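Long-range contacts in salicylaldehyde dehydrogenase NahF (PDB 4JZ6), which probably catalyses the NAD(+)-dependent oxidation of salicylaldehyde to salicylate, a step in the breakdown of naphthalene: residues S51-A62 with L218-I228; P155-W165 with C182-F193. All coordinates share one frame; numbering follows the deposited sequence.

Contact 1 (S51-A62 with L218-I228)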
loop_
_atom_site.group_PDB
_atom_site.type_symbol
_atom_site.label_atom_id
_atom_site.label_comp_id
_atom_site.label_asym_id
_atom_site.label_seq_id
_atom_site.Cartn_x
_atom_site.Cartn_y
_atom_site.Cartn_z
ATOM N N SER A 51 10.639 29.689 14.578
ATOM C CA SER A 51 10.174 29.341 13.238
ATOM C C SER A 51 8.813 29.957 12.915
ATOM O O SER A 51 8.001 30.192 13.809
ATOM C CB SER A 51 10.124 27.818 13.069
ATOM O OG SER A 51 9.640 27.442 11.784
ATOM N N ALA A 52 8.581 30.233 11.634
ATOM C CA ALA A 52 7.264 30.654 11.173
ATOM C C ALA A 52 6.264 29.548 11.487
ATOM O O ALA A 52 6.553 28.369 11.293
ATOM C CB ALA A 52 7.292 30.942 9.683
ATOM N N ASN A 53 5.096 29.927 11.996
ATOM C CA ASN A 53 4.092 28.952 12.400
ATOM C C ASN A 53 2.992 28.841 11.360
ATOM O O ASN A 53 2.027 29.595 11.396
ATOM C CB ASN A 53 3.498 29.339 13.755
ATOM C CG ASN A 53 2.825 28.173 14.454
ATOM O OD1 ASN A 53 2.905 27.026 14.005
ATOM N ND2 ASN A 53 2.167 28.461 15.572
ATOM N N ALA A 54 3.147 27.894 10.438
ATOM C CA ALA A 54 2.235 27.743 9.308
ATOM C C ALA A 54 0.782 27.607 9.731
ATOM O O ALA A 54 0.478 27.064 10.789
ATOM C CB ALA A 54 2.643 26.549 8.463
ATOM N N THR A 55 -0.111 28.125 8.899
ATOM C CA THR A 55 -1.537 27.932 9.099
ATOM C C THR A 55 -2.040 26.942 8.064
ATOM O O THR A 55 -1.294 26.537 7.170
ATOM C CB THR A 55 -2.323 29.234 8.921
ATOM O OG1 THR A 55 -2.162 29.709 7.578
ATOM C CG2 THR A 55 -1.839 30.285 9.904
ATOM N N VAL A 56 -3.306 26.558 8.193
ATOM C CA VAL A 56 -3.945 25.704 7.203
ATOM C C VAL A 56 -3.904 26.395 5.846
ATOM O O VAL A 56 -3.645 25.756 4.821
ATOM C CB VAL A 56 -5.398 25.399 7.593
ATOM C CG1 VAL A 56 -6.149 24.782 6.425
ATOM C CG2 VAL A 56 -5.429 24.481 8.799
ATOM N N THR A 57 -4.133 27.707 5.855
ATOM C CA THR A 57 -4.058 28.505 4.641
ATOM C C THR A 57 -2.709 28.339 3.954
ATOM O O THR A 57 -2.649 28.155 2.739
ATOM C CB THR A 57 -4.302 30.003 4.921
ATOM O OG1 THR A 57 -5.576 30.178 5.556
ATOM C CG2 THR A 57 -4.281 30.789 3.621
ATOM N N ASP A 58 -1.630 28.397 4.736
ATOM C CA ASP A 58 -0.281 28.209 4.197
ATOM C C ASP A 58 -0.134 26.823 3.585
ATOM O O ASP A 58 0.498 26.654 2.541
ATOM C CB ASP A 58 0.790 28.414 5.277
ATOM C CG ASP A 58 0.873 29.857 5.763
ATOM O OD1 ASP A 58 1.265 30.743 4.969
ATOM O OD2 ASP A 58 0.561 30.105 6.949
ATOM N N ALA A 59 -0.733 25.833 4.236
ATOM C CA ALA A 59 -0.632 24.457 3.775
ATOM C C ALA A 59 -1.313 24.267 2.421
ATOM O O ALA A 59 -0.808 23.551 1.557
ATOM C CB ALA A 59 -1.218 23.512 4.809
ATOM N N ILE A 60 -2.460 24.907 2.237
ATOM C CA ILE A 60 -3.173 24.790 0.975
ATOM C C ILE A 60 -2.393 25.499 -0.134
ATOM O O ILE A 60 -2.333 25.016 -1.271
ATOM C CB ILE A 60 -4.607 25.347 1.074
ATOM C CG1 ILE A 60 -5.376 24.629 2.188
ATOM C CG2 ILE A 60 -5.331 25.191 -0.240
ATOM C CD1 ILE A 60 -5.311 23.122 2.092
ATOM N N LYS A 61 -1.788 26.634 0.211
ATOM C CA LYS A 61 -0.942 27.374 -0.721
ATOM C C LYS A 61 0.226 26.502 -1.160
ATOM O O LYS A 61 0.644 26.542 -2.320
ATOM C CB LYS A 61 -0.411 28.654 -0.073
ATOM C CG LYS A 61 -0.846 29.929 -0.771
ATOM C CD LYS A 61 -2.272 30.307 -0.397
ATOM C CE LYS A 61 -2.774 31.506 -1.203
ATOM N NZ LYS A 61 -3.252 31.129 -2.568
ATOM N N ALA A 62 0.739 25.711 -0.222
ATOM C CA ALA A 62 1.848 24.805 -0.490
ATOM C C ALA A 62 1.435 23.698 -1.458
ATOM O O ALA A 62 2.185 23.340 -2.370
ATOM C CB ALA A 62 2.368 24.208 0.813
ATOM N N LEU A 218 6.856 23.169 5.174
ATOM C CA LEU A 218 5.957 23.655 6.206
ATOM C C LEU A 218 6.386 23.143 7.571
ATOM O O LEU A 218 6.815 21.993 7.712
ATOM C CB LEU A 218 4.530 23.189 5.939
ATOM C CG LEU A 218 3.828 23.669 4.674
ATOM C CD1 LEU A 218 2.597 22.820 4.460
ATOM C CD2 LEU A 218 3.458 25.129 4.798
ATOM N N ASN A 219 6.273 24.005 8.574
ATOM C CA ASN A 219 6.472 23.597 9.953
ATOM C C ASN A 219 5.490 24.346 10.837
ATOM O O ASN A 219 4.985 25.404 10.453
ATOM C CB ASN A 219 7.909 23.856 10.397
ATOM C CG ASN A 219 8.419 22.796 11.347
ATOM O OD1 ASN A 219 7.642 22.194 12.091
ATOM N ND2 ASN A 219 9.727 22.548 11.322
ATOM N N SER A 220 5.202 23.795 12.011
ATOM C CA SER A 220 4.237 24.418 12.905
ATOM C C SER A 220 4.410 23.962 14.346
ATOM O O SER A 220 5.100 22.983 14.627
ATOM C CB SER A 220 2.812 24.105 12.450
ATOM O OG SER A 220 2.557 22.709 12.513
ATOM N N SER A 221 3.776 24.684 15.259
ATOM C CA SER A 221 3.668 24.227 16.632
ATOM C C SER A 221 2.830 22.956 16.625
ATOM O O SER A 221 1.952 22.794 15.772
ATOM C CB SER A 221 3.018 25.306 17.498
ATOM O OG SER A 221 1.867 25.840 16.867
ATOM N N PRO A 222 3.100 22.044 17.570
ATOM C CA PRO A 222 2.422 20.742 17.577
ATOM C C PRO A 222 0.905 20.844 17.744
ATOM O O PRO A 222 0.202 19.908 17.377
ATOM C CB PRO A 222 3.051 20.023 18.779
ATOM C CG PRO A 222 3.573 21.114 19.648
ATOM C CD PRO A 222 4.028 22.190 18.706
ATOM N N ASP A 223 0.415 21.960 18.278
ATOM C CA ASP A 223 -1.022 22.148 18.459
ATOM C C ASP A 223 -1.727 22.313 17.112
ATOM O O ASP A 223 -2.954 22.186 17.025
ATOM C CB ASP A 223 -1.312 23.352 19.368
ATOM C CG ASP A 223 -1.108 24.687 18.664
ATOM O OD1 ASP A 223 0.060 25.078 18.465
ATOM O OD2 ASP A 223 -2.111 25.353 18.317
ATOM N N ARG A 224 -0.942 22.587 16.069
ATOM C CA ARG A 224 -1.479 22.834 14.733
ATOM C C ARG A 224 -1.275 21.649 13.801
ATOM O O ARG A 224 -1.996 21.514 12.815
ATOM C CB ARG A 224 -0.832 24.074 14.109
ATOM C CG ARG A 224 -1.112 25.377 14.837
ATOM C CD ARG A 224 -0.634 26.567 14.019
ATOM N NE ARG A 224 -0.920 27.837 14.681
ATOM C CZ ARG A 224 -0.735 29.032 14.126
ATOM N NH1 ARG A 224 -0.265 29.126 12.888
ATOM N NH2 ARG A 224 -1.025 30.133 14.807
ATOM N N SER A 225 -0.288 20.805 14.114
ATOM C CA SER A 225 0.076 19.660 13.266
ATOM C C SER A 225 -1.105 18.815 12.777
ATOM O O SER A 225 -1.234 18.600 11.570
ATOM C CB SER A 225 1.135 18.764 13.930
ATOM O OG SER A 225 2.407 19.382 13.930
ATOM N N PRO A 226 -1.969 18.341 13.702
ATOM C CA PRO A 226 -3.086 17.510 13.238
ATOM C C PRO A 226 -3.937 18.169 12.158
ATOM O O PRO A 226 -4.168 17.549 11.121
ATOM C CB PRO A 226 -3.916 17.285 14.511
ATOM C CG PRO A 226 -3.399 18.265 15.511
ATOM C CD PRO A 226 -1.969 18.463 15.170
ATOM N N GLU A 227 -4.377 19.403 12.379
ATOM C CA GLU A 227 -5.271 20.049 11.421
ATOM C C GLU A 227 -4.578 20.420 10.111
ATOM O O GLU A 227 -5.206 20.433 9.053
ATOM C CB GLU A 227 -5.951 21.271 12.038
ATOM C CG GLU A 227 -5.030 22.433 12.316
ATOM C CD GLU A 227 -5.792 23.650 12.780
ATOM O OE1 GLU A 227 -5.178 24.534 13.422
ATOM O OE2 GLU A 227 -7.010 23.718 12.498
ATOM N N ILE A 228 -3.288 20.725 10.185
ATOM C CA ILE A 228 -2.507 20.984 8.984
ATOM C C ILE A 228 -2.399 19.696 8.178
ATOM O O ILE A 228 -2.533 19.703 6.954
ATOM C CB ILE A 228 -1.108 21.550 9.324
ATOM C CG1 ILE A 228 -1.228 23.029 9.702
ATOM C CG2 ILE A 228 -0.145 21.378 8.155
ATOM C CD1 ILE A 228 0.057 23.643 10.180
#

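Contact 2 (P155-W165 with C182-F193). With EDO (1,2-ethanediol), chain H.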
loop_
_atom_site.group_PDB
_atom_site.type_symbol
_atom_site.label_atom_id
_atom_site.label_comp_id
_atom_site.label_asym_id
_atom_site.label_seq_id
_atom_site.Cartn_x
_atom_site.Cartn_y
_atom_site.Cartn_z
ATOM N N PRO A 155 5.050 9.576 -13.126
ATOM C CA PRO A 155 4.937 10.317 -11.861
ATOM C C PRO A 155 3.517 10.268 -11.307
ATOM O O PRO A 155 2.573 10.039 -12.066
ATOM C CB PRO A 155 5.291 11.753 -12.262
ATOM C CG PRO A 155 6.098 11.616 -13.511
ATOM C CD PRO A 155 5.520 10.437 -14.230
ATOM N N VAL A 156 3.373 10.503 -10.007
ATOM C CA VAL A 156 2.076 10.447 -9.347
ATOM C C VAL A 156 1.424 11.824 -9.253
ATOM O O VAL A 156 0.270 12.006 -9.641
ATOM C CB VAL A 156 2.213 9.858 -7.924
ATOM C CG1 VAL A 156 0.900 9.954 -7.171
ATOM C CG2 VAL A 156 2.699 8.417 -7.991
ATOM N N GLY A 157 2.175 12.794 -8.743
ATOM C CA GLY A 157 1.640 14.111 -8.461
ATOM C C GLY A 157 2.217 14.604 -7.152
ATOM O O GLY A 157 3.229 14.079 -6.690
ATOM N N PRO A 158 1.591 15.626 -6.550
ATOM C CA PRO A 158 2.072 16.132 -5.260
ATOM C C PRO A 158 2.041 15.068 -4.163
ATOM O O PRO A 158 1.000 14.449 -3.929
ATOM C CB PRO A 158 1.091 17.263 -4.944
ATOM C CG PRO A 158 0.647 17.743 -6.284
ATOM C CD PRO A 158 0.557 16.498 -7.132
ATOM N N ILE A 159 3.184 14.856 -3.512
ATOM C CA ILE A 159 3.279 13.917 -2.401
ATOM C C ILE A 159 3.346 14.671 -1.073
ATOM O O ILE A 159 4.084 15.653 -0.943
ATOM C CB ILE A 159 4.511 12.992 -2.544
ATOM C CG1 ILE A 159 4.147 11.698 -3.273
ATOM C CG2 ILE A 159 5.031 12.572 -1.185
ATOM C CD1 ILE A 159 3.473 11.876 -4.596
ATOM N N LEU A 160 2.562 14.231 -0.093
ATOM C CA LEU A 160 2.676 14.772 1.257
ATOM C C LEU A 160 3.695 13.975 2.072
ATOM O O LEU A 160 3.466 12.801 2.375
ATOM C CB LEU A 160 1.324 14.746 1.964
ATOM C CG LEU A 160 1.364 15.151 3.435
ATOM C CD1 LEU A 160 1.890 16.572 3.563
ATOM C CD2 LEU A 160 -0.015 15.022 4.058
ATOM N N SER A 161 4.811 14.616 2.420
ATOM C CA SER A 161 5.873 13.967 3.191
ATOM C C SER A 161 5.958 14.531 4.603
ATOM O O SER A 161 6.356 15.683 4.796
ATOM C CB SER A 161 7.230 14.143 2.506
ATOM O OG SER A 161 7.245 13.542 1.225
ATOM N N ILE A 162 5.593 13.717 5.590
ATOM C CA ILE A 162 5.669 14.143 6.981
ATOM C C ILE A 162 6.873 13.502 7.672
ATOM O O ILE A 162 7.019 12.278 7.681
ATOM C CB ILE A 162 4.366 13.840 7.721
ATOM C CG1 ILE A 162 3.226 14.646 7.088
ATOM C CG2 ILE A 162 4.496 14.177 9.198
ATOM C CD1 ILE A 162 1.839 14.298 7.621
ATOM N N VAL A 163 7.738 14.342 8.235
ATOM C CA VAL A 163 9.052 13.907 8.705
ATOM C C VAL A 163 9.300 14.300 10.155
ATOM O O VAL A 163 9.089 15.456 10.521
ATOM C CB VAL A 163 10.160 14.528 7.842
ATOM C CG1 VAL A 163 11.531 14.074 8.314
ATOM C CG2 VAL A 163 9.946 14.163 6.389
ATOM N N PRO A 164 9.752 13.337 10.986
ATOM C CA PRO A 164 10.011 13.580 12.409
ATOM C C PRO A 164 11.384 14.209 12.641
ATOM O O PRO A 164 11.994 14.711 11.695
ATOM C CB PRO A 164 9.976 12.175 12.999
ATOM C CG PRO A 164 10.528 11.333 11.909
ATOM C CD PRO A 164 10.004 11.928 10.627
ATOM N N TRP A 165 11.869 14.149 13.880
ATOM C CA TRP A 165 13.027 14.931 14.313
ATOM C C TRP A 165 14.287 14.101 14.601
ATOM O O TRP A 165 15.371 14.662 14.756
ATOM C CB TRP A 165 12.644 15.688 15.582
ATOM C CG TRP A 165 12.025 14.758 16.567
ATOM C CD1 TRP A 165 10.696 14.482 16.711
ATOM C CD2 TRP A 165 12.714 13.928 17.507
ATOM N NE1 TRP A 165 10.513 13.544 17.698
ATOM C CE2 TRP A 165 11.735 13.186 18.202
ATOM C CE3 TRP A 165 14.060 13.748 17.842
ATOM C CZ2 TRP A 165 12.065 12.279 19.209
ATOM C CZ3 TRP A 165 14.385 12.843 18.838
ATOM C CH2 TRP A 165 13.393 12.123 19.511
ATOM N N CYS A 182 11.220 10.465 -8.970
ATOM C CA CYS A 182 10.075 9.810 -9.596
ATOM C C CYS A 182 9.171 10.816 -10.314
ATOM O O CYS A 182 8.114 10.465 -10.846
ATOM C CB CYS A 182 9.303 8.978 -8.572
ATOM S SG CYS A 182 10.194 7.472 -8.068
ATOM N N GLY A 183 9.608 12.069 -10.332
ATOM C CA GLY A 183 8.942 13.104 -11.100
ATOM C C GLY A 183 7.825 13.780 -10.338
ATOM O O GLY A 183 7.010 14.496 -10.921
ATOM N N ASN A 184 7.777 13.552 -9.030
ATOM C CA ASN A 184 6.741 14.164 -8.206
ATOM C C ASN A 184 7.219 15.449 -7.555
ATOM O O ASN A 184 8.423 15.713 -7.492
ATOM C CB ASN A 184 6.261 13.185 -7.144
ATOM C CG ASN A 184 5.842 11.864 -7.738
ATOM O OD1 ASN A 184 4.764 11.752 -8.312
ATOM N ND2 ASN A 184 6.700 10.860 -7.618
ATOM N N THR A 185 6.266 16.252 -7.091
ATOM C CA THR A 185 6.568 17.424 -6.280
ATOM C C THR A 185 6.071 17.118 -4.878
ATOM O O THR A 185 5.229 16.234 -4.698
ATOM C CB THR A 185 5.893 18.691 -6.825
ATOM O OG1 THR A 185 4.484 18.630 -6.579
ATOM C CG2 THR A 185 6.140 18.817 -8.316
ATOM N N VAL A 186 6.591 17.819 -3.878
ATOM C CA VAL A 186 6.270 17.449 -2.505
ATOM C C VAL A 186 5.989 18.613 -1.552
ATOM O O VAL A 186 6.660 19.643 -1.580
ATOM C CB VAL A 186 7.344 16.481 -1.923
ATOM C CG1 VAL A 186 8.638 16.611 -2.695
ATOM C CG2 VAL A 186 7.572 16.716 -0.431
ATOM N N VAL A 187 4.956 18.438 -0.734
ATOM C CA VAL A 187 4.735 19.283 0.424
ATOM C C VAL A 187 5.409 18.608 1.619
ATOM O O VAL A 187 4.964 17.557 2.091
ATOM C CB VAL A 187 3.236 19.492 0.696
ATOM C CG1 VAL A 187 3.035 20.324 1.953
ATOM C CG2 VAL A 187 2.572 20.159 -0.496
ATOM N N PHE A 188 6.501 19.216 2.075
ATOM C CA PHE A 188 7.337 18.689 3.147
ATOM C C PHE A 188 6.912 19.298 4.478
ATOM O O PHE A 188 7.096 20.492 4.710
ATOM C CB PHE A 188 8.803 19.020 2.826
ATOM C CG PHE A 188 9.777 18.770 3.960
ATOM C CD1 PHE A 188 9.548 17.790 4.918
ATOM C CD2 PHE A 188 10.944 19.527 4.050
ATOM C CE1 PHE A 188 10.457 17.584 5.944
ATOM C CE2 PHE A 188 11.857 19.318 5.067
ATOM C CZ PHE A 188 11.615 18.348 6.015
ATOM N N LYS A 189 6.342 18.474 5.351
ATOM C CA LYS A 189 5.976 18.911 6.691
ATOM C C LYS A 189 7.055 18.499 7.678
ATOM O O LYS A 189 7.253 17.308 7.930
ATOM C CB LYS A 189 4.641 18.304 7.111
ATOM C CG LYS A 189 4.261 18.591 8.554
ATOM C CD LYS A 189 3.914 20.056 8.764
ATOM C CE LYS A 189 3.548 20.340 10.224
ATOM N NZ LYS A 189 4.599 19.902 11.203
ATOM N N GLY A 190 7.748 19.492 8.231
ATOM C CA GLY A 190 8.866 19.253 9.125
ATOM C C GLY A 190 8.456 19.074 10.574
ATOM O O GLY A 190 7.265 19.064 10.897
ATOM N N SER A 191 9.450 18.937 11.449
ATOM C CA SER A 191 9.192 18.665 12.859
ATOM C C SER A 191 9.296 19.906 13.729
ATOM O O SER A 191 10.142 20.777 13.500
ATOM C CB SER A 191 10.155 17.612 13.388
ATOM O OG SER A 191 10.045 17.524 14.795
ATOM N N GLU A 192 8.447 19.963 14.748
ATOM C CA GLU A 192 8.440 21.095 15.658
ATOM C C GLU A 192 9.732 21.173 16.471
ATOM O O GLU A 192 10.103 22.245 16.958
ATOM C CB GLU A 192 7.229 21.028 16.590
ATOM C CG GLU A 192 7.246 19.868 17.564
ATOM C CD GLU A 192 6.345 18.727 17.143
ATOM O OE1 GLU A 192 6.229 18.465 15.922
ATOM O OE2 GLU A 192 5.748 18.096 18.043
ATOM N N PHE A 193 10.414 20.038 16.613
ATOM C CA PHE A 193 11.644 19.971 17.396
ATOM C C PHE A 193 12.885 20.227 16.538
ATOM O O PHE A 193 13.991 20.429 17.058
ATOM C CB PHE A 193 11.770 18.607 18.072
ATOM C CG PHE A 193 10.647 18.287 19.013
ATOM C CD1 PHE A 193 10.446 19.042 20.160
ATOM C CD2 PHE A 193 9.805 17.219 18.764
ATOM C CE1 PHE A 193 9.415 18.745 21.035
ATOM C CE2 PHE A 193 8.773 16.914 19.632
ATOM C CZ PHE A 193 8.578 17.678 20.771
HETATM C C1 EDO H . 0.424 10.949 -14.908
HETATM O O1 EDO H . 1.835 10.804 -15.112
HETATM C C2 EDO H . -0.337 9.876 -15.684
HETATM O O2 EDO H . -0.125 8.586 -15.095
#

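Contact 1 (S51-A62 with L218-I228)
Asn53 lies against Ser221 and Arg224, and each of its side-chain atoms meets one of the two. Its CB sits 3.9 Å from Arg224 NH1, and CG is turned anti to the backbone N (chi1 -160°), which carries the amide across to the loop that follows Leu218. There OD1 accepts the backbone N-H of Ser221 at 2.8 Å; the donor stands above the carbonyl plane and not on a lone pair. At the other branch ND2 donates to Ser221 OG (2.9 Å), and that hydroxyl in turn donates to Asp223. The same ND2 hangs over the centre of the Arg224 guanidinium, the two flat groups stacked with planes 16° apart. Held extended from CG to NE, the arginine reaches Ala54 O with NH1 at 3.0 Å, the oxygen lying in the guanidinium plane, while its NH2 forms a salt bridge with Asp33. A backbone bond from Ala54 N to Asn219 O adds to the grip. Beside this polar patch, Leu218 spreads its methyls: CD2 meets Ala54 CB, and CD1 lies 3.9 Å from Ala59 CB and equally close to Ala62 CB. Ile228 CG2 packs on Ala59 as well. Thr55 and Asp58, both also bonded to Ser32, form the capping box that starts helix 56-73. Bonds and packing dock it and the end of strand 47-52 onto the 215-218 edge of the Rossmann-like sheet of the aldehyde dehydrogenase fold.

Contact 2 (P155-W165 with C182-F193)
A beta-alpha-beta crossover of the Rossmann-like domain brings Ile159-Ile162 beside Val186-Lys189 as adjacent parallel strands, their axes 4.7 Å apart. The ladder runs from Ile159 N donating to Thr185 O (2.7 Å) through to Val163 N donating to Lys189 O (3.0 Å), the chains giving and taking in turn. Before the strands begin, Asn184 ties the two segments together. Its OD1 accepts Gly157 N at 2.8 Å with a fairly straight bond (163°), and Val156 N too, though the 2.5 Å modelled for the latter is doubtfully short; both donors lie in the carbonyl plane. The other branch, ND2, donates to Pro179 O and Phe483 O. An alanine here would remove the shared acceptor and is likely to leave the Val156 and Gly157 amides without their mate and the loop before strand 159-162 less firmly fixed. Farther along, Val163 CG2 touches Phe188 CE1 at 3.5 Å. At the far end the edge of Phe193 points into a face of Trp165, a T-shaped pair with planes at 82°, while Ser191 OG sits at the indole edge, 3.3 Å from Trp165 CB, and accepts Phe193 N in an ST turn. Strand 240-244 flanks 159-162 and strand 215-218 flanks 186-189; helix 225-233 packs on Leu160 and Val187, whereas Ser161 OG on the other face bonds to Asn242 and to Ala175 O of helix 170-181.

How the contacts relate
Contacts 1 and 2, centres about 13 Å apart, meet at the parallel part of one sheet, where strand 215-218, ending at Leu218, lies beside strand 186-189. Leu218 N lies 2.7 Å from Phe188 O and Leu218 O 2.7 Å from Gly190 N, both probable hydrogen bonds. Asn219 ND2 also donates to Ser191 O. Along the chain, contact 2 falls wholly between the segments of contact 1. Helix 56-73, starting in contact 1, goes on to touch Pro158 and Thr185 of contact 2. Contact 1 stays away from known sites, whereas the side chain of Pro164 in contact 2 is about 7 Å from bound salicylaldehyde and about 8 Å from that of Glu267, the predicted active-site residue.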